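Local coordinates for HNH nuclease domain-containing protein (PDB 5ZMO) that recognises phosphorothioated DNA through this sulfur-binding domain, one part of a probable type IV restriction endonuclease, at residues L60-Y64 with G65-D69. Numbering follows the deposited sequence. Where two conformers were deposited one is given.
Sequences LMEKY and GQVED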
loop_
_atom_site.group_PDB
_atom_site.type_symbol
_atom_site.label_atom_id
_atom_site.label_comp_id
_atom_site.label_asym_id
_atom_site.label_seq_id
_atom_site.Cartn_x
_atom_site.Cartn_y
_atom_site.Cartn_z
ATOM N N LEU A 60 -4.795 -8.445 -6.024
ATOM C CA LEU A 60 -3.308 -8.365 -6.071
ATOM C C LEU A 60 -2.615 -8.996 -4.866
ATOM O O LEU A 60 -1.536 -9.610 -4.986
ATOM C CB LEU A 60 -2.813 -6.938 -6.239
ATOM C CG LEU A 60 -3.435 -6.114 -7.328
ATOM C CD1 LEU A 60 -3.027 -4.637 -7.229
ATOM C CD2 LEU A 60 -3.032 -6.686 -8.719
ATOM N N MET A 61 -3.217 -8.799 -3.710
ATOM C CA MET A 61 -2.791 -9.435 -2.440
ATOM C C MET A 61 -2.802 -10.968 -2.598
ATOM O O MET A 61 -1.847 -11.686 -2.181
ATOM C CB MET A 61 -3.758 -9.012 -1.329
ATOM C CG MET A 61 -3.259 -8.754 0.065
ATOM S SD MET A 61 -1.766 -7.812 0.190
ATOM C CE MET A 61 -2.248 -6.109 0.407
ATOM N N GLU A 62 -3.868 -11.504 -3.187
ATOM C CA GLU A 62 -3.954 -12.935 -3.458
ATOM C C GLU A 62 -2.977 -13.425 -4.513
ATOM O O GLU A 62 -2.292 -14.452 -4.313
ATOM C CB GLU A 62 -5.415 -13.286 -3.842
ATOM C CG GLU A 62 -6.391 -13.114 -2.726
ATOM C CD GLU A 62 -7.834 -12.868 -3.174
ATOM O OE1 GLU A 62 -8.674 -12.884 -2.240
ATOM O OE2 GLU A 62 -8.053 -12.715 -4.420
ATOM N N LYS A 63 -2.919 -12.746 -5.656
ATOM C CA LYS A 63 -2.073 -13.201 -6.731
ATOM C C LYS A 63 -0.567 -13.018 -6.437
ATOM O O LYS A 63 0.222 -13.965 -6.530
ATOM C CB LYS A 63 -2.498 -12.489 -8.029
ATOM C CG LYS A 63 -1.678 -12.918 -9.212
ATOM C CD LYS A 63 -2.257 -12.430 -10.520
ATOM C CE LYS A 63 -1.409 -13.005 -11.633
ATOM N NZ LYS A 63 -2.059 -12.734 -12.923
ATOM N N TYR A 64 -0.163 -11.808 -6.061
ATOM C CA TYR A 64 1.280 -11.461 -5.908
ATOM C C TYR A 64 1.777 -11.525 -4.458
ATOM O O TYR A 64 2.951 -11.712 -4.204
ATOM C CB TYR A 64 1.551 -10.108 -6.464
ATOM C CG TYR A 64 1.239 -10.051 -7.907
ATOM C CD1 TYR A 64 2.050 -10.682 -8.843
ATOM C CD2 TYR A 64 0.093 -9.489 -8.351
ATOM C CE1 TYR A 64 1.709 -10.676 -10.227
ATOM C CE2 TYR A 64 -0.254 -9.489 -9.668
ATOM C CZ TYR A 64 0.573 -10.068 -10.626
ATOM O OH TYR A 64 0.135 -10.024 -11.950
ATOM N N GLY A 65 0.878 -11.349 -3.512
ATOM C CA GLY A 65 1.224 -11.301 -2.071
ATOM C C GLY A 65 1.132 -12.601 -1.275
ATOM O O GLY A 65 1.317 -12.565 -0.051
ATOM N N GLN A 66 0.753 -13.716 -1.911
ATOM C CA GLN A 66 0.652 -15.025 -1.175
ATOM C C GLN A 66 -0.340 -15.042 -0.033
ATOM O O GLN A 66 -0.135 -15.766 0.972
ATOM C CB GLN A 66 2.013 -15.451 -0.550
ATOM C CG GLN A 66 3.245 -15.215 -1.376
ATOM C CD GLN A 66 4.505 -15.859 -0.794
ATOM O OE1 GLN A 66 4.741 -15.880 0.429
ATOM N NE2 GLN A 66 5.338 -16.366 -1.685
ATOM N N VAL A 67 -1.385 -14.222 -0.098
ATOM C CA VAL A 67 -2.344 -14.206 0.991
ATOM C C VAL A 67 -3.470 -15.125 0.535
ATOM O O VAL A 67 -3.679 -15.306 -0.640
ATOM C CB VAL A 67 -2.834 -12.776 1.303
ATOM C CG1 VAL A 67 -1.672 -11.793 1.204
ATOM C CG2 VAL A 67 -3.964 -12.416 0.378
ATOM N N GLU A 68 -4.151 -15.736 1.485
ATOM C CA GLU A 68 -5.275 -16.613 1.197
ATOM C C GLU A 68 -6.548 -15.801 0.979
ATOM O O GLU A 68 -7.302 -16.054 0.087
ATOM C CB GLU A 68 -5.551 -17.543 2.419
ATOM C CG GLU A 68 -4.413 -18.477 2.836
ATOM C CD GLU A 68 -4.119 -19.584 1.840
ATOM O OE1 GLU A 68 -4.812 -19.667 0.795
ATOM O OE2 GLU A 68 -3.189 -20.386 2.103
ATOM N N ASP A 69 -6.768 -14.812 1.826
ATOM C CA ASP A 69 -7.967 -13.959 1.726
ATOM C C ASP A 69 -7.459 -12.516 1.598
ATOM O O ASP A 69 -7.038 -11.894 2.583
ATOM C CB ASP A 69 -8.795 -14.200 2.925
ATOM C CG ASP A 69 -10.019 -13.295 3.021
ATOM O OD1 ASP A 69 -10.110 -12.206 2.332
ATOM O OD2 ASP A 69 -10.932 -13.649 3.818
#
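Gly65 N meets two carbonyls of helix 50-63 at once: it lies 3.3 Å from Leu60 O and 3.1 Å from Met61 O. The N-H angles, 139° and 120°, mark both as weak, which fits a single donor shared between two acceptors. Gln66 follows with positive phi and makes the first departure from helical backbone angles, its CB directed away from 60-64 and its side chain touching Leu27. That turn brings Val67 N back to Met61 O, six residues earlier, where it donates at 3.3 Å, a weak bond by length although fairly straight at 161°.

In the conformer described (Val67 is also modelled in another), both methyls lie against one side of this oxygen, CG1 and CG2 each 3.4 Å from Met61 O. CG1 also packs 3.6 Å from Met61 CG, the two side chains meeting at a slant, while CG2 reaches to 4.0 Å from Glu62 CG. Met61 and Val67 also touch helix 28-41, at Val31 and His28, so the loop joining helices 50-63 and 70-83 of the sulfur-binding domain rests there. Glu62 CG sits beside its own backbone N, and the extended chain beyond takes OE1 on to Gly70 N. Asp69, the N-cap of helix 70-83, bonds through OD1 to Asp72 N. Chemically, then, Met61 O serves two weak donors packed against the valine methyls, while the Gly70 and Asp72 amides probably offset the repulsion between Glu62 OE1 and Asp69 OD1, 4.8 Å apart.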